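Local coordinates for protein B-agarase (Agarivorans gilvus, PDB 5Z6P) that hydrolyses agarose as a beta-agarase of glycoside hydrolase family 50 and carries an agarase CBM-like domain, at residues C687-Q690 / E691-Q694; N128-G132 / K133-F137. All blocks are in the same frame, centred on the assembly; numbering follows the deposited sequence.

Contact 1 of 2, residues C687-Q690 / E691-Q694; sequences CSQQ and ERGQ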
loop_
_atom_site.group_PDB
_atom_site.type_symbol
_atom_site.label_atom_id
_atom_site.label_comp_id
_atom_site.label_asym_id
_atom_site.label_seq_id
_atom_site.Cartn_x
_atom_site.Cartn_y
_atom_site.Cartn_z
ATOM N N CYS A 687 1.009 0.761 -18.010
ATOM C CA CYS A 687 0.691 1.761 -19.026
ATOM C C CYS A 687 -0.749 1.638 -19.507
ATOM O O CYS A 687 -1.266 2.527 -20.167
ATOM C CB CYS A 687 1.643 1.660 -20.230
ATOM S SG CYS A 687 1.476 0.162 -21.177
ATOM N N SER A 688 -1.406 0.549 -19.158
ATOM C CA SER A 688 -2.726 0.281 -19.701
ATOM C C SER A 688 -3.430 -0.748 -18.841
ATOM O O SER A 688 -2.772 -1.437 -18.071
ATOM C CB SER A 688 -2.604 -0.253 -21.115
ATOM O OG SER A 688 -2.148 -1.590 -21.049
ATOM N N GLN A 689 -4.745 -0.882 -19.014
ATOM C CA GLN A 689 -5.508 -1.935 -18.344
ATOM C C GLN A 689 -4.957 -3.316 -18.682
ATOM O O GLN A 689 -4.901 -4.200 -17.836
ATOM C CB GLN A 689 -6.994 -1.866 -18.709
ATOM C CG GLN A 689 -7.732 -0.628 -18.157
ATOM C CD GLN A 689 -7.449 -0.425 -16.676
ATOM O OE1 GLN A 689 -7.666 -1.324 -15.855
ATOM N NE2 GLN A 689 -6.921 0.737 -16.339
ATOM N N GLN A 690 -4.564 -3.506 -19.930
ATOM C CA GLN A 690 -4.043 -4.801 -20.339
ATOM C C GLN A 690 -2.773 -5.132 -19.557
ATOM O O GLN A 690 -2.593 -6.259 -19.116
ATOM C CB GLN A 690 -3.773 -4.834 -21.845
ATOM C CG GLN A 690 -3.354 -6.191 -22.358
ATOM C CD GLN A 690 -2.892 -6.159 -23.809
ATOM O OE1 GLN A 690 -2.727 -5.100 -24.392
ATOM N NE2 GLN A 690 -2.686 -7.334 -24.391
ATOM N N GLU A 691 -1.906 -4.144 -19.381
ATOM C CA GLU A 691 -0.660 -4.380 -18.683
ATOM C C GLU A 691 -0.865 -4.596 -17.173
ATOM O O GLU A 691 -0.047 -5.240 -16.526
ATOM C CB GLU A 691 0.322 -3.245 -18.922
ATOM C CG GLU A 691 1.717 -3.603 -18.389
ATOM C CD GLU A 691 2.816 -2.660 -18.837
ATOM O OE1 GLU A 691 2.783 -1.454 -18.500
ATOM O OE2 GLU A 691 3.729 -3.148 -19.517
ATOM N N ARG A 692 -1.954 -4.058 -16.630
ATOM C CA ARG A 692 -2.300 -4.283 -15.234
ATOM C C ARG A 692 -2.436 -5.773 -14.948
ATOM O O ARG A 692 -1.895 -6.288 -13.968
ATOM C CB ARG A 692 -3.603 -3.577 -14.872
ATOM C CG ARG A 692 -3.508 -2.067 -14.689
ATOM C CD ARG A 692 -4.849 -1.509 -14.180
ATOM N NE ARG A 692 -5.135 -1.984 -12.826
ATOM C CZ ARG A 692 -6.348 -2.205 -12.331
ATOM N NH1 ARG A 692 -7.437 -2.009 -13.082
ATOM N NH2 ARG A 692 -6.472 -2.643 -11.080
ATOM N N GLY A 693 -3.199 -6.440 -15.806
ATOM C CA GLY A 693 -3.401 -7.865 -15.735
ATOM C C GLY A 693 -2.085 -8.615 -15.928
ATOM O O GLY A 693 -1.800 -9.531 -15.178
ATOM N N GLN A 694 -1.282 -8.212 -16.907
ATOM C CA GLN A 694 0.038 -8.833 -17.107
ATOM C C GLN A 694 0.898 -8.704 -15.845
ATOM O O GLN A 694 1.553 -9.662 -15.412
ATOM C CB GLN A 694 0.777 -8.210 -18.300
ATOM C CG GLN A 694 0.239 -8.602 -19.687
ATOM C CD GLN A 694 0.752 -7.688 -20.806
ATOM O OE1 GLN A 694 1.140 -6.547 -20.568
ATOM N NE2 GLN A 694 0.741 -8.189 -22.033
#
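The N-terminal cap of helix 689-704 is made by Ser-688, whose OG accepts a hydrogen bond from Glu-691 N at 3.1 Å (N-H...O 159°). Its chi1 of 74° brings OG round to face the N-H of Glu-691. Glu-691 reaches back past the cap: with CG anti to the backbone N and the chain extended, OE1 takes the N-H of Cys-687 at 2.9 Å, met on the anti side and somewhat out of the carboxylate plane. The same oxygen accepts from Ser-108, so two donors grip it. The Cys-687 SG lies 3.4 Å from this OE1.

On another flank of the turn, Gln-689 and Arg-692 run side by side. Arg-692 NH1 donates to Gln-689 OE1 at 2.9 Å, in the carbonyl plane and on a lone pair, although amide and guanidinium planes are 64° apart. Asp-675 and Asn-733 hold the amide nitrogen of Gln-689. Phe-671 O, Gly-735 O and Tyr-714 OH take further guanidinium N-H groups, and Tyr-744 adds a cation-pi contact. Such a serine N-cap, three residues before the backbone N-H it accepts, is typical of helix starts.

Contact 2 of 2, residues N128-G132 / K133-F137; sequences NIAPG and KQQSF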
loop_
_atom_site.group_PDB
_atom_site.type_symbol
_atom_site.label_atom_id
_atom_site.label_comp_id
_atom_site.label_asym_id
_atom_site.label_seq_id
_atom_site.Cartn_x
_atom_site.Cartn_y
_atom_site.Cartn_z
ATOM N N ASN A 128 4.997 6.670 -15.429
ATOM C CA ASN A 128 4.997 5.445 -16.210
ATOM C C ASN A 128 5.409 5.742 -17.654
ATOM O O ASN A 128 4.769 6.535 -18.341
ATOM C CB ASN A 128 3.635 4.757 -16.192
ATOM C CG ASN A 128 3.674 3.387 -16.848
ATOM O OD1 ASN A 128 3.517 3.263 -18.058
ATOM N ND2 ASN A 128 3.933 2.352 -16.048
ATOM N N ILE A 129 6.486 5.115 -18.106
ATOM C CA ILE A 129 6.972 5.338 -19.462
ATOM C C ILE A 129 6.487 4.210 -20.349
ATOM O O ILE A 129 6.887 3.066 -20.179
ATOM C CB ILE A 129 8.498 5.434 -19.512
ATOM C CG1 ILE A 129 8.982 6.440 -18.467
ATOM C CG2 ILE A 129 8.955 5.828 -20.911
ATOM C CD1 ILE A 129 10.425 6.317 -18.133
ATOM N N ALA A 130 5.596 4.531 -21.273
ATOM C CA ALA A 130 4.948 3.515 -22.073
ATOM C C ALA A 130 5.788 3.184 -23.303
ATOM O O ALA A 130 6.543 4.027 -23.783
ATOM C CB ALA A 130 3.555 3.976 -22.478
ATOM N N PRO A 131 5.687 1.948 -23.799
ATOM C CA PRO A 131 6.337 1.622 -25.073
ATOM C C PRO A 131 5.663 2.392 -26.211
ATOM O O PRO A 131 4.492 2.718 -26.096
ATOM C CB PRO A 131 6.112 0.115 -25.217
ATOM C CG PRO A 131 5.634 -0.352 -23.882
ATOM C CD PRO A 131 4.939 0.807 -23.255
ATOM N N GLY A 132 6.378 2.695 -27.285
ATOM C CA GLY A 132 5.789 3.469 -28.366
ATOM C C GLY A 132 6.327 4.886 -28.449
ATOM O O GLY A 132 7.511 5.121 -28.237
ATOM N N LYS A 133 5.450 5.840 -28.749
ATOM C CA LYS A 133 5.893 7.183 -29.102
ATOM C C LYS A 133 6.628 7.865 -27.944
ATOM O O LYS A 133 6.507 7.477 -26.783
ATOM C CB LYS A 133 4.704 8.037 -29.571
ATOM C CG LYS A 133 3.503 8.051 -28.634
ATOM C CD LYS A 133 2.360 8.872 -29.225
ATOM C CE LYS A 133 1.088 8.752 -28.406
ATOM N NZ LYS A 133 1.279 9.187 -26.993
ATOM N N GLN A 134 7.437 8.854 -28.278
ATOM C CA GLN A 134 8.099 9.637 -27.261
ATOM C C GLN A 134 7.065 10.369 -26.390
ATOM O O GLN A 134 6.087 10.910 -26.891
ATOM C CB GLN A 134 9.072 10.616 -27.927
ATOM C CG GLN A 134 10.135 11.217 -27.035
ATOM C CD GLN A 134 11.245 11.915 -27.838
ATOM O OE1 GLN A 134 11.836 11.333 -28.748
ATOM N NE2 GLN A 134 11.514 13.173 -27.503
ATOM N N GLN A 135 7.273 10.312 -25.080
ATOM C CA GLN A 135 6.563 11.130 -24.092
ATOM C C GLN A 135 7.379 12.293 -23.555
ATOM O O GLN A 135 8.557 12.122 -23.329
ATOM C CB GLN A 135 6.189 10.278 -22.884
ATOM C CG GLN A 135 4.988 9.277 -22.853
ATOM C CD GLN A 135 5.386 7.835 -23.138
ATOM O OE1 GLN A 135 5.144 7.380 -24.241
ATOM N NE2 GLN A 135 6.268 7.270 -22.302
ATOM N N SER A 136 6.741 13.413 -23.234
ATOM C CA SER A 136 7.377 14.447 -22.409
ATOM C C SER A 136 6.901 14.328 -20.971
ATOM O O SER A 136 5.715 14.167 -20.739
ATOM C CB SER A 136 7.084 15.861 -22.918
ATOM O OG SER A 136 7.955 16.208 -23.975
ATOM N N PHE A 137 7.818 14.407 -20.010
ATOM C CA PHE A 137 7.468 14.272 -18.603
ATOM C C PHE A 137 7.835 15.526 -17.829
ATOM O O PHE A 137 8.881 16.104 -18.048
ATOM C CB PHE A 137 8.148 13.044 -17.989
ATOM C CG PHE A 137 7.714 11.750 -18.606
ATOM C CD1 PHE A 137 6.562 11.127 -18.184
ATOM C CD2 PHE A 137 8.439 11.178 -19.636
ATOM C CE1 PHE A 137 6.144 9.959 -18.758
ATOM C CE2 PHE A 137 8.038 10.008 -20.199
ATOM C CZ PHE A 137 6.880 9.393 -19.762
#
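Ile-129 and Phe-137 meet across the loop that joins strands 122-129 and 135-140 of the agarase CBM-like domain. The chain reverses here, the two halves running 153° apart end to end, but this is not a beta hairpin: the two strands do not pair with each other, and strand 168-174 pairs with both, antiparallel to 122-129 and parallel to 135-140. Even the nearest CA atoms of the strand residues, those of Ile-129 and Gln-135, are 7.4 Å apart.

Ile-129 CG1 rests against Phe-137 CZ at 3.8 Å, approaching the ring at a slant. The ring also turns its edge to the backbone of Asn-128, whose O lies near the ring plane and 3.7 Å from Phe-137 CE1. A chi1 of -63° puts CG of Phe-137 anti to the carbonyl carbon, bringing the ring's far end onto Ile-129. Gln-135 lies next to it: its chain bends at chi2 and brings CD to 3.8 Å from Ala-130 N, while its amide end lies alongside the CG2 methyl of Ile-129.

At the bend, Gly-132 has a positive phi of 108°, a backbone conformation in which any beta carbon would run into the carbonyl oxygen of Pro-131, as suits a glycine. Further out, Ala-101 of strand 95-103 packs on both Ile-129 and Phe-137, with Leu-201 against the former and Val-169 against the latter. Backbone hydrogen bonds tie Ile-129 to Thr-109, Gln-135 to Ala-101 and Phe-137 to Phe-99. Asn-128 ND2 is hydrogen-bonded to Ser-108 OG and Thr-685 OG1.

In the fold
Contacts 1 and 2 lie far apart in sequence, but their centres are only 15 Å apart and they touch directly. Cys-687, just ahead of the helix cap, is the meeting point: its CB is 3.3 Å from Asn-128 OD1 and 3.8 Å from Ala-130 CB, and its SG is 4.1 Å from Pro-131 CD. Ser-108 joins them a second time, since its OG is bonded to both Glu-691 OE1 and Asn-128 ND2. The start of helix 689-704, which links strands 664-668 and 709-714, is thereby docked on the CBM-like domain. The junction is probably packing between these two parts of the chain.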